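Local coordinates for glycosylation Associate Protein 1 (Streptococcus agalactiae serotype V, PDB 6OYC) that probably works with two partner proteins in the glycosylation and accessory Sec-dependent secretion of bacterial proteins, and belongs to a family related to GT-B glycosyltransferases, at residues W22-T27 / R358-R363; N36-F41 / Y66-S71; N313-L318 / L421-L426; L318-V323 / N347-T352. One frame throughout, in Å; residues are numbered along the deposited sequence.

Contact 1. Residues W22-T27 / R358-R363; sequences WYFKPT and REFESR. With SO4 (sulfate ion), chain K.
F24 and R358 form an offset cation-pi stack that joins the loop after strand 2-5, from the N-terminal parallel sheet, to the start of helix 360-375, which follows strand 349-354 of the second parallel sheet. The contact therefore links the two Rossmann-like sheets, consistent with the GT-B clan of the family. The guanidinium lies on the phenyl face with the planes 20° apart and CZ of R358 4.4 Å from the F24 ring centroid; R358 CD sits almost exactly over that centroid, at 3.7 Å, as a CH-pi contact. P26 covers the opposite guanidinium face with CA, and its CG is 3.6 Å from R358 NH1. The same NH1 donates to F24 O (2.9 Å, N-H...O 154°); the acceptor is in the guanidinium plane, whereas the donor stands above the carbonyl plane. CG of R358 lies between the backbone N and the carbonyl carbon (chi1 67°), and an extended chain from there carries the guanidinium across the ring to reach both F24 O and a sulfate ion. At the edge of the F24 ring comes the carboxylate of E359, the helix N-cap, OE2 3.6 Å from CZ. F360 adds a looser apolar touch to the Y23 ring, whose OH bonds to Q124, and both aromatics also meet F109. The sulfate, probably from the crystallisation liquor, occupies a position between the segments that may favour anions: R358 NE gives O3 a weak, bent bond of 2.7 Å, while T27 grips O1 twice, from OG1 at 2.8 Å and from backbone N at 3.1 Å along a nearly straight N-H...O line.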
# COMPACT_ATOMS: atom_id res chain seq x y z
N TRP A 22 -2.27 9.70 8.55
CA TRP A 22 -0.91 9.23 8.75
C TRP A 22 -0.81 8.23 9.90
O TRP A 22 0.09 7.37 9.90
CB TRP A 22 0.03 10.41 9.00
CG TRP A 22 -0.01 11.05 10.38
CD1 TRP A 22 -0.61 12.24 10.70
CD2 TRP A 22 0.61 10.58 11.59
NE1 TRP A 22 -0.42 12.52 12.03
CE2 TRP A 22 0.33 11.52 12.60
CE3 TRP A 22 1.38 9.45 11.91
CZ2 TRP A 22 0.80 11.38 13.91
CZ3 TRP A 22 1.84 9.30 13.21
CH2 TRP A 22 1.55 10.26 14.20
N TYR A 23 -1.71 8.31 10.86
CA TYR A 23 -1.68 7.45 12.04
C TYR A 23 -2.68 6.31 11.95
O TYR A 23 -2.94 5.65 12.96
CB TYR A 23 -1.96 8.28 13.29
CG TYR A 23 -3.24 9.11 13.20
CD1 TYR A 23 -4.48 8.56 13.52
CD2 TYR A 23 -3.20 10.44 12.78
CE1 TYR A 23 -5.65 9.32 13.45
CE2 TYR A 23 -4.36 11.21 12.70
CZ TYR A 23 -5.58 10.66 13.04
OH TYR A 23 -6.73 11.42 12.96
N PHE A 24 -3.28 6.08 10.78
CA PHE A 24 -4.38 5.13 10.69
C PHE A 24 -4.38 4.44 9.32
O PHE A 24 -5.43 4.30 8.68
CB PHE A 24 -5.72 5.83 10.95
CG PHE A 24 -6.74 4.97 11.64
CD1 PHE A 24 -6.39 4.24 12.77
CD2 PHE A 24 -8.02 4.87 11.15
CE1 PHE A 24 -7.32 3.44 13.41
CE2 PHE A 24 -8.96 4.06 11.78
CZ PHE A 24 -8.60 3.34 12.92
N LYS A 25 -3.21 4.03 8.85
CA LYS A 25 -3.13 3.43 7.52
C LYS A 25 -3.75 2.04 7.52
O LYS A 25 -3.46 1.23 8.40
CB LYS A 25 -1.67 3.36 7.08
CG LYS A 25 -1.44 2.71 5.72
CD LYS A 25 0.05 2.37 5.57
CE LYS A 25 0.31 1.26 4.56
NZ LYS A 25 -0.43 0.01 4.88
N PRO A 26 -4.63 1.72 6.56
CA PRO A 26 -5.07 0.33 6.39
C PRO A 26 -3.91 -0.54 5.93
O PRO A 26 -3.03 -0.10 5.19
CB PRO A 26 -6.16 0.42 5.30
CG PRO A 26 -6.44 1.87 5.10
CD PRO A 26 -5.22 2.62 5.54
N THR A 27 -3.93 -1.81 6.37
CA THR A 27 -2.84 -2.73 6.01
C THR A 27 -2.86 -3.13 4.54
O THR A 27 -1.83 -3.59 4.03
CB THR A 27 -2.89 -3.98 6.89
OG1 THR A 27 -4.26 -4.37 7.07
CG2 THR A 27 -2.26 -3.72 8.24
N ARG A 358 -4.13 -1.10 13.55
CA ARG A 358 -4.22 0.36 13.63
C ARG A 358 -5.18 0.83 14.72
O ARG A 358 -5.02 1.94 15.24
CB ARG A 358 -4.62 0.93 12.27
CG ARG A 358 -6.01 0.60 11.80
CD ARG A 358 -6.28 1.28 10.46
NE ARG A 358 -7.54 0.82 9.88
CZ ARG A 358 -8.20 1.43 8.90
NH1 ARG A 358 -7.74 2.55 8.36
NH2 ARG A 358 -9.34 0.91 8.47
N GLU A 359 -6.17 0.01 15.08
CA GLU A 359 -7.11 0.40 16.12
C GLU A 359 -6.39 0.59 17.45
O GLU A 359 -5.65 -0.29 17.91
CB GLU A 359 -8.23 -0.64 16.27
CG GLU A 359 -9.27 -0.66 15.14
CD GLU A 359 -10.10 0.63 15.04
OE1 GLU A 359 -9.96 1.53 15.91
OE2 GLU A 359 -10.88 0.76 14.07
N PHE A 360 -6.61 1.75 18.06
CA PHE A 360 -5.80 2.12 19.22
C PHE A 360 -6.07 1.18 20.39
O PHE A 360 -5.13 0.58 20.93
CB PHE A 360 -6.05 3.59 19.60
CG PHE A 360 -5.43 4.61 18.62
CD1 PHE A 360 -5.04 4.24 17.34
CD2 PHE A 360 -5.27 5.94 18.99
CE1 PHE A 360 -4.48 5.17 16.46
CE2 PHE A 360 -4.72 6.88 18.11
CZ PHE A 360 -4.32 6.49 16.86
N GLU A 361 -7.33 0.99 20.76
CA GLU A 361 -7.60 0.26 21.99
C GLU A 361 -7.29 -1.23 21.85
O GLU A 361 -6.81 -1.86 22.80
CB GLU A 361 -9.04 0.49 22.45
CG GLU A 361 -9.12 1.55 23.56
CD GLU A 361 -8.57 1.06 24.91
OE1 GLU A 361 -7.36 1.19 25.14
OE2 GLU A 361 -9.37 0.56 25.73
N SER A 362 -7.53 -1.81 20.68
CA SER A 362 -7.12 -3.20 20.45
C SER A 362 -5.61 -3.36 20.65
O SER A 362 -5.16 -4.25 21.39
CB SER A 362 -7.54 -3.64 19.05
OG SER A 362 -6.76 -4.72 18.59
N ARG A 363 -4.81 -2.49 20.03
CA ARG A 363 -3.36 -2.54 20.21
C ARG A 363 -2.97 -2.38 21.68
O ARG A 363 -2.11 -3.12 22.18
CB ARG A 363 -2.70 -1.45 19.36
CG ARG A 363 -1.38 -1.83 18.79
CD ARG A 363 -0.91 -0.81 17.77
NE ARG A 363 -0.90 0.56 18.30
CZ ARG A 363 -1.61 1.56 17.80
NH1 ARG A 363 -2.42 1.37 16.75
NH2 ARG A 363 -1.53 2.76 18.35
S SO4 K . -7.72 -2.85 8.51
O1 SO4 K . -6.32 -2.82 8.10
O2 SO4 K . -8.59 -2.68 7.33
O3 SO4 K . -7.93 -1.80 9.50
O4 SO4 K . -8.03 -4.14 9.13

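Contact 2. Residues N36-F41 / Y66-S71; sequences NQMKMF and YDLLES
M38 and K39 of helix 33-43 both reach the CD2 methyl of L68, M38 through CG and K39 through CE. The partner segment is the loop after helix 59-65, which ends in a Schellman motif with D67, at positive phi, as the C' residue; the loop then makes a type I turn from L68 to S71 and enters strand 73-75 at the edge of the N-terminal, Rossmann-like parallel sheet. M38 has CG anti to its backbone N (chi1 -176°), which sends the chain toward the loop. It crosses L68 at a slant, with CG 3.7 Å from L68 CD2 and the terminal CE 3.9 Å from L68 CD1, while its sulfur comes 4.2 Å from S71 CB. I35 and D42 of the same helix also touch L68, so the leucine is buried against its flank. K39 takes another path: bends at chi2 (-96°) and chi3 carry CE past L68 CD2, at 4.0 Å, and bring the ammonium to the C-terminal end of helix 59-65. There it meets backbone rather than carboxylate. The D67 side chain is near enough only for a long-range attraction, OD2 lying 4.4 Å from NZ, and the carbonyls ending a helix would probably favour a positive charge. K39 NZ donates to D67 O at 2.8 Å, standing above the carbonyl plane, about 40° out of it.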
# COMPACT_ATOMS: atom_id res chain seq x y z
N ASN A 36 5.54 -3.30 -8.25
CA ASN A 36 6.54 -4.32 -8.51
C ASN A 36 6.86 -4.39 -10.00
O ASN A 36 8.04 -4.45 -10.39
CB ASN A 36 6.03 -5.65 -7.98
CG ASN A 36 6.82 -6.81 -8.49
OD1 ASN A 36 6.57 -7.31 -9.60
ND2 ASN A 36 7.81 -7.24 -7.71
N GLN A 37 5.83 -4.34 -10.85
CA GLN A 37 6.04 -4.51 -12.29
C GLN A 37 6.67 -3.27 -12.91
O GLN A 37 7.50 -3.39 -13.81
CB GLN A 37 4.72 -4.85 -12.98
CG GLN A 37 4.27 -6.27 -12.65
CD GLN A 37 2.78 -6.49 -12.80
OE1 GLN A 37 2.09 -5.74 -13.50
NE2 GLN A 37 2.27 -7.54 -12.16
N MET A 38 6.28 -2.08 -12.47
CA MET A 38 6.89 -0.91 -13.08
C MET A 38 8.36 -0.79 -12.71
O MET A 38 9.16 -0.32 -13.53
CB MET A 38 6.18 0.36 -12.67
CG MET A 38 6.75 1.57 -13.39
SD MET A 38 5.46 2.78 -13.69
CE MET A 38 4.35 2.21 -12.41
N LYS A 39 8.73 -1.20 -11.49
CA LYS A 39 10.13 -1.18 -11.09
C LYS A 39 10.96 -2.08 -11.99
O LYS A 39 12.03 -1.67 -12.46
CB LYS A 39 10.26 -1.61 -9.63
CG LYS A 39 9.85 -0.56 -8.59
CD LYS A 39 11.05 0.24 -8.06
CE LYS A 39 11.52 1.27 -9.08
NZ LYS A 39 12.30 2.41 -8.51
N MET A 40 10.49 -3.30 -12.26
CA MET A 40 11.29 -4.23 -13.03
C MET A 40 11.32 -3.87 -14.51
O MET A 40 12.32 -4.12 -15.19
CB MET A 40 10.79 -5.66 -12.84
CG MET A 40 9.37 -5.89 -13.23
SD MET A 40 9.20 -7.61 -13.78
CE MET A 40 8.88 -8.47 -12.26
N PHE A 41 10.25 -3.26 -15.03
CA PHE A 41 10.36 -2.71 -16.37
C PHE A 41 11.36 -1.57 -16.41
O PHE A 41 12.05 -1.39 -17.41
CB PHE A 41 8.98 -2.27 -16.88
CG PHE A 41 8.19 -3.39 -17.47
CD1 PHE A 41 7.77 -4.44 -16.68
CD2 PHE A 41 7.91 -3.43 -18.83
CE1 PHE A 41 7.06 -5.49 -17.22
CE2 PHE A 41 7.20 -4.48 -19.38
CZ PHE A 41 6.76 -5.51 -18.58
N TYR A 66 7.72 4.90 -3.67
CA TYR A 66 8.15 3.68 -4.34
C TYR A 66 9.25 3.93 -5.37
O TYR A 66 9.48 3.09 -6.24
CB TYR A 66 6.94 3.00 -4.98
CG TYR A 66 5.91 2.64 -3.94
CD1 TYR A 66 6.06 1.50 -3.15
CD2 TYR A 66 4.81 3.47 -3.70
CE1 TYR A 66 5.14 1.18 -2.17
CE2 TYR A 66 3.87 3.16 -2.72
CZ TYR A 66 4.04 2.00 -1.96
OH TYR A 66 3.14 1.64 -0.98
N ASP A 67 9.96 5.06 -5.27
CA ASP A 67 11.02 5.41 -6.22
C ASP A 67 10.49 5.43 -7.65
O ASP A 67 11.15 4.97 -8.59
CB ASP A 67 12.22 4.47 -6.10
CG ASP A 67 12.84 4.46 -4.71
OD1 ASP A 67 12.80 5.49 -4.01
OD2 ASP A 67 13.36 3.40 -4.31
N LEU A 68 9.26 5.93 -7.82
CA LEU A 68 8.62 6.02 -9.13
C LEU A 68 8.24 7.44 -9.52
O LEU A 68 7.63 7.63 -10.57
CB LEU A 68 7.37 5.13 -9.17
CG LEU A 68 7.61 3.63 -9.18
CD1 LEU A 68 6.29 2.91 -9.07
CD2 LEU A 68 8.35 3.23 -10.44
N LEU A 69 8.59 8.44 -8.71
CA LEU A 69 8.19 9.80 -9.02
C LEU A 69 8.72 10.25 -10.38
O LEU A 69 8.12 11.10 -11.02
CB LEU A 69 8.68 10.75 -7.93
CG LEU A 69 8.34 12.22 -8.12
CD1 LEU A 69 6.85 12.41 -8.14
CD2 LEU A 69 8.98 13.07 -7.03
N GLU A 70 9.83 9.69 -10.82
CA GLU A 70 10.42 10.05 -12.09
C GLU A 70 9.89 9.21 -13.24
O GLU A 70 10.33 9.38 -14.38
CB GLU A 70 11.96 9.90 -12.02
CG GLU A 70 12.65 10.87 -11.02
CD GLU A 70 12.40 10.48 -9.56
OE1 GLU A 70 11.99 9.33 -9.28
OE2 GLU A 70 12.60 11.34 -8.68
N SER A 71 8.97 8.28 -12.97
CA SER A 71 8.62 7.29 -13.98
C SER A 71 7.64 7.79 -15.02
O SER A 71 7.47 7.11 -16.05
CB SER A 71 8.06 6.03 -13.31
OG SER A 71 9.11 5.09 -13.09

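Contact 3. Residues N313-L318 / L421-L426; sequences NQVRDL and LEYVRL
R425 reaches N313 through a single charged hydrogen bond, NH1 to OD1 at 2.9 Å with an N-H...O angle of 158°. The acceptor lies close to the guanidinium plane, at its edge, but the amide is turned 61° against that plane, and the donor arrives tilted from the carbonyl plane. CG of R425 is anti to the backbone N (chi1 -161°) and the chain then bends at chi2, which directs the guanidinium toward N313. NH1 also bonds to S312 OG, and W487 of helix 484-502 makes a cation-pi contact with the same arginine; together these would restrain the group's rotation. The two loops lead into neighbouring parallel strands, 318-323 and 426-428, of the C-terminal Rossmann-like sheet, and the contact lies at the surface where those strands begin. Two van der Waals contacts flank the bond. L318 lies alongside the arginine, pointing the same way, with CD2 3.8 Å from R425 CG and as near to NE. V315 crosses the Y423 side chain at about a right angle, its CG1 3.8 Å from Y423 CD1, and the other methyl, CG2, comes 4.0 Å from Y423 O. Q314 OE1 stands near the plane of the Y423 ring, at its edge, a loose approach of 4.2 Å to CE1. A water donates to D317 O at 3.0 Å; its second link, to Y423 O, is too short to be trusted in detail.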
# COMPACT_ATOMS: atom_id res chain seq x y z
N ASN A 313 24.41 -8.70 9.24
CA ASN A 313 25.76 -9.23 9.44
C ASN A 313 26.66 -8.26 10.20
O ASN A 313 27.71 -8.67 10.70
CB ASN A 313 26.40 -9.58 8.08
CG ASN A 313 25.96 -10.94 7.56
OD1 ASN A 313 25.38 -11.74 8.30
ND2 ASN A 313 26.24 -11.21 6.30
N GLN A 314 26.24 -6.99 10.32
CA GLN A 314 27.05 -5.90 10.85
C GLN A 314 26.66 -5.50 12.27
O GLN A 314 27.08 -4.44 12.74
CB GLN A 314 26.95 -4.69 9.91
CG GLN A 314 27.17 -5.02 8.43
CD GLN A 314 26.70 -3.93 7.47
OE1 GLN A 314 26.28 -2.84 7.89
NE2 GLN A 314 26.78 -4.21 6.17
N VAL A 315 25.87 -6.31 12.97
CA VAL A 315 25.49 -6.01 14.35
C VAL A 315 25.71 -7.24 15.20
O VAL A 315 25.59 -8.37 14.73
CB VAL A 315 24.03 -5.52 14.46
CG1 VAL A 315 23.89 -4.14 13.83
CG2 VAL A 315 23.08 -6.51 13.82
N ARG A 316 26.04 -7.02 16.48
CA ARG A 316 26.18 -8.15 17.39
C ARG A 316 24.82 -8.66 17.85
O ARG A 316 24.65 -9.87 18.04
CB ARG A 316 27.05 -7.77 18.59
CG ARG A 316 27.13 -8.85 19.67
CD ARG A 316 28.09 -8.50 20.81
NE ARG A 316 28.29 -7.06 20.96
CZ ARG A 316 28.70 -6.48 22.08
NH1 ARG A 316 28.94 -7.21 23.17
NH2 ARG A 316 28.86 -5.16 22.13
N ASP A 317 23.85 -7.76 18.01
CA ASP A 317 22.49 -8.16 18.37
C ASP A 317 21.93 -9.13 17.33
O ASP A 317 22.25 -9.05 16.15
CB ASP A 317 21.59 -6.93 18.48
CG ASP A 317 21.90 -6.09 19.70
OD1 ASP A 317 22.57 -6.61 20.62
OD2 ASP A 317 21.50 -4.91 19.75
N LEU A 318 21.13 -10.08 17.80
CA LEU A 318 20.42 -11.02 16.92
C LEU A 318 18.93 -10.71 17.10
O LEU A 318 18.26 -11.31 17.95
CB LEU A 318 20.75 -12.47 17.23
CG LEU A 318 22.18 -12.94 16.99
CD1 LEU A 318 22.43 -14.25 17.72
CD2 LEU A 318 22.46 -13.11 15.51
N LEU A 421 13.36 -3.48 9.73
CA LEU A 421 13.92 -4.74 9.29
C LEU A 421 15.37 -4.63 8.83
O LEU A 421 15.97 -5.66 8.50
CB LEU A 421 13.09 -5.31 8.14
CG LEU A 421 11.76 -5.92 8.59
CD1 LEU A 421 10.87 -6.25 7.38
CD2 LEU A 421 11.99 -7.15 9.46
N GLU A 422 15.93 -3.42 8.82
CA GLU A 422 17.26 -3.21 8.26
C GLU A 422 18.29 -4.17 8.85
O GLU A 422 19.04 -4.83 8.12
CB GLU A 422 17.70 -1.76 8.48
CG GLU A 422 18.90 -1.36 7.64
CD GLU A 422 19.40 0.03 7.97
OE1 GLU A 422 18.82 0.67 8.89
OE2 GLU A 422 20.39 0.48 7.33
N TYR A 423 18.32 -4.27 10.17
CA TYR A 423 19.32 -5.07 10.86
C TYR A 423 18.73 -6.33 11.50
O TYR A 423 19.37 -6.94 12.34
CB TYR A 423 20.05 -4.22 11.91
CG TYR A 423 20.83 -3.05 11.31
CD1 TYR A 423 22.04 -3.26 10.65
CD2 TYR A 423 20.34 -1.75 11.39
CE1 TYR A 423 22.75 -2.21 10.08
CE2 TYR A 423 21.04 -0.68 10.83
CZ TYR A 423 22.24 -0.92 10.18
OH TYR A 423 22.93 0.14 9.62
N VAL A 424 17.52 -6.74 11.09
CA VAL A 424 16.85 -7.85 11.76
C VAL A 424 17.45 -9.16 11.28
O VAL A 424 17.81 -9.33 10.11
CB VAL A 424 15.33 -7.78 11.53
CG1 VAL A 424 14.66 -9.14 11.73
CG2 VAL A 424 14.71 -6.79 12.52
N ARG A 425 17.58 -10.10 12.21
CA ARG A 425 18.12 -11.41 11.89
C ARG A 425 17.03 -12.41 11.51
O ARG A 425 17.23 -13.23 10.60
CB ARG A 425 18.91 -11.93 13.10
CG ARG A 425 19.89 -13.04 12.78
CD ARG A 425 20.99 -12.56 11.85
NE ARG A 425 22.02 -13.57 11.72
CZ ARG A 425 23.01 -13.53 10.83
NH1 ARG A 425 23.10 -12.51 9.98
NH2 ARG A 425 23.91 -14.51 10.79
N LEU A 426 15.88 -12.35 12.18
CA LEU A 426 14.89 -13.40 12.05
C LEU A 426 13.49 -12.80 12.12
O LEU A 426 13.20 -11.97 12.99
CB LEU A 426 15.08 -14.45 13.16
CG LEU A 426 14.19 -15.69 13.13
CD1 LEU A 426 14.41 -16.50 11.85
CD2 LEU A 426 14.45 -16.56 14.38
O HOH W 1 19.87 -8.28 14.44

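Contact 4. Residues L318-V323 / N347-T352; sequences LEIYFV and NDIKVT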
# COMPACT_ATOMS: atom_id res chain seq x y z
N LEU A 318 21.13 -10.08 17.80
CA LEU A 318 20.42 -11.02 16.92
C LEU A 318 18.93 -10.71 17.10
O LEU A 318 18.26 -11.31 17.95
CB LEU A 318 20.75 -12.47 17.23
CG LEU A 318 22.18 -12.94 16.99
CD1 LEU A 318 22.43 -14.25 17.72
CD2 LEU A 318 22.46 -13.11 15.51
N GLU A 319 18.43 -9.77 16.31
CA GLU A 319 17.12 -9.19 16.57
C GLU A 319 16.03 -9.99 15.87
O GLU A 319 16.07 -10.19 14.64
CB GLU A 319 17.07 -7.73 16.14
CG GLU A 319 15.85 -6.99 16.68
CD GLU A 319 15.60 -5.66 15.97
OE1 GLU A 319 14.48 -5.12 16.10
OE2 GLU A 319 16.53 -5.15 15.30
N ILE A 320 15.06 -10.46 16.66
CA ILE A 320 13.90 -11.19 16.17
C ILE A 320 12.74 -10.22 16.03
O ILE A 320 12.40 -9.50 16.98
CB ILE A 320 13.53 -12.35 17.12
CG1 ILE A 320 14.70 -13.32 17.28
CG2 ILE A 320 12.28 -13.08 16.61
CD1 ILE A 320 14.35 -14.57 18.05
N TYR A 321 12.11 -10.24 14.86
CA TYR A 321 10.96 -9.41 14.53
C TYR A 321 9.71 -10.29 14.61
O TYR A 321 9.48 -11.11 13.71
CB TYR A 321 11.16 -8.83 13.12
CG TYR A 321 10.15 -7.85 12.56
CD1 TYR A 321 8.99 -8.29 11.91
CD2 TYR A 321 10.39 -6.47 12.57
CE1 TYR A 321 8.08 -7.38 11.36
CE2 TYR A 321 9.49 -5.57 12.02
CZ TYR A 321 8.33 -6.03 11.42
OH TYR A 321 7.43 -5.15 10.88
N PHE A 322 8.92 -10.14 15.68
CA PHE A 322 7.89 -11.12 16.05
C PHE A 322 6.49 -10.51 15.91
O PHE A 322 6.07 -9.70 16.75
CB PHE A 322 8.12 -11.62 17.47
CG PHE A 322 7.37 -12.89 17.82
CD1 PHE A 322 5.98 -12.92 17.86
CD2 PHE A 322 8.06 -14.05 18.17
CE1 PHE A 322 5.30 -14.09 18.23
CE2 PHE A 322 7.38 -15.23 18.54
CZ PHE A 322 6.00 -15.24 18.56
N VAL A 323 5.76 -10.94 14.88
CA VAL A 323 4.42 -10.42 14.63
C VAL A 323 3.45 -11.07 15.61
O VAL A 323 3.37 -12.30 15.69
CB VAL A 323 4.00 -10.69 13.17
CG1 VAL A 323 2.53 -10.27 12.93
CG2 VAL A 323 4.93 -9.95 12.21
N ASN A 347 22.43 -14.51 25.09
CA ASN A 347 22.28 -13.13 25.54
C ASN A 347 22.24 -12.11 24.40
O ASN A 347 21.92 -10.95 24.65
CB ASN A 347 23.43 -12.78 26.50
CG ASN A 347 24.74 -13.44 26.11
OD1 ASN A 347 25.44 -12.99 25.20
ND2 ASN A 347 25.08 -14.53 26.79
N ASP A 348 22.57 -12.52 23.17
CA ASP A 348 22.54 -11.60 22.04
C ASP A 348 21.17 -11.52 21.37
O ASP A 348 20.93 -10.58 20.60
CB ASP A 348 23.62 -12.01 21.03
CG ASP A 348 25.03 -11.68 21.51
OD1 ASP A 348 25.17 -10.92 22.49
OD2 ASP A 348 26.00 -12.20 20.93
N ILE A 349 20.28 -12.47 21.65
CA ILE A 349 18.94 -12.44 21.07
C ILE A 349 18.12 -11.34 21.72
O ILE A 349 18.10 -11.20 22.95
CB ILE A 349 18.26 -13.81 21.23
CG1 ILE A 349 18.94 -14.84 20.34
CG2 ILE A 349 16.79 -13.70 20.90
CD1 ILE A 349 18.50 -16.25 20.62
N LYS A 350 17.46 -10.53 20.89
CA LYS A 350 16.48 -9.55 21.33
C LYS A 350 15.20 -9.77 20.53
O LYS A 350 15.25 -10.23 19.39
CB LYS A 350 17.01 -8.13 21.13
CG LYS A 350 18.36 -7.90 21.80
CD LYS A 350 18.76 -6.43 21.79
CE LYS A 350 20.03 -6.18 22.60
NZ LYS A 350 20.48 -4.76 22.47
N VAL A 351 14.06 -9.45 21.13
CA VAL A 351 12.78 -9.67 20.47
C VAL A 351 12.04 -8.34 20.35
O VAL A 351 11.80 -7.66 21.36
CB VAL A 351 11.91 -10.71 21.20
CG1 VAL A 351 10.54 -10.87 20.48
CG2 VAL A 351 12.63 -12.06 21.28
N THR A 352 11.69 -7.97 19.13
CA THR A 352 10.77 -6.86 18.89
C THR A 352 9.40 -7.43 18.54
O THR A 352 9.23 -8.03 17.48
CB THR A 352 11.25 -5.96 17.75
OG1 THR A 352 12.58 -5.50 18.03
CG2 THR A 352 10.30 -4.78 17.59
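I320 and I349 pack on the buried, apolar face of a parallel strand pair, CD1 of the first 3.9 Å from CG2 of the second. V351 carries this layer on to F322, with CG1 3.9 Å from F322 CB, and helix 329-344 closes over it: M343 touches I349 and V351, while L339 and S335 meet F322. Between the strands the backbones are knitted by five hydrogen bonds, shortest at I320, where N donates to K350 O and O accepts from T352 N, both at 2.7 Å and both nearly along the C=O axis. At the strand starts L318 N meets D348 O, at 2.9 Å, from above the carbonyl plane. The other face is more polar: E319 and K350 are partly exposed there, while Y321 and T352 stay buried. An extended E319 chain places OE1 2.7 Å from T352 OG1, which donates to it on the anti side of the carboxylate; R420 forms a salt bridge with the same oxygen. K350 leads its chain away to a salt bridge with D317. Strand 318-323, helix 329-344 and strand 349-354 form a beta-alpha-beta crossover, the unit from which Rossmann-like sheets such as this one are built.

Overall arrangement
Contacts 3 and 4 share L318, with centres 9 Å apart, and meet through the next strand pair: L426 O to Y321 N (2.8 Å) and R425 N to E319 O (2.9 Å) are probable hydrogen bonds. Both belong to the C-terminal sheet, whereas contact 2 lies beside the N-terminal one, its centre about 33 Å from that of contact 4. The centre of contact 1 lies about 28 Å from that of contact 2 and 23 Å from that of contact 4, whose strand 349-354 precedes helix 360-375. A glycerol lies beside R358 near the sulfate, probably also from the crystallisation liquor. In GT-B enzymes the cleft lies between the domains; whether this is a functional pocket here is not known.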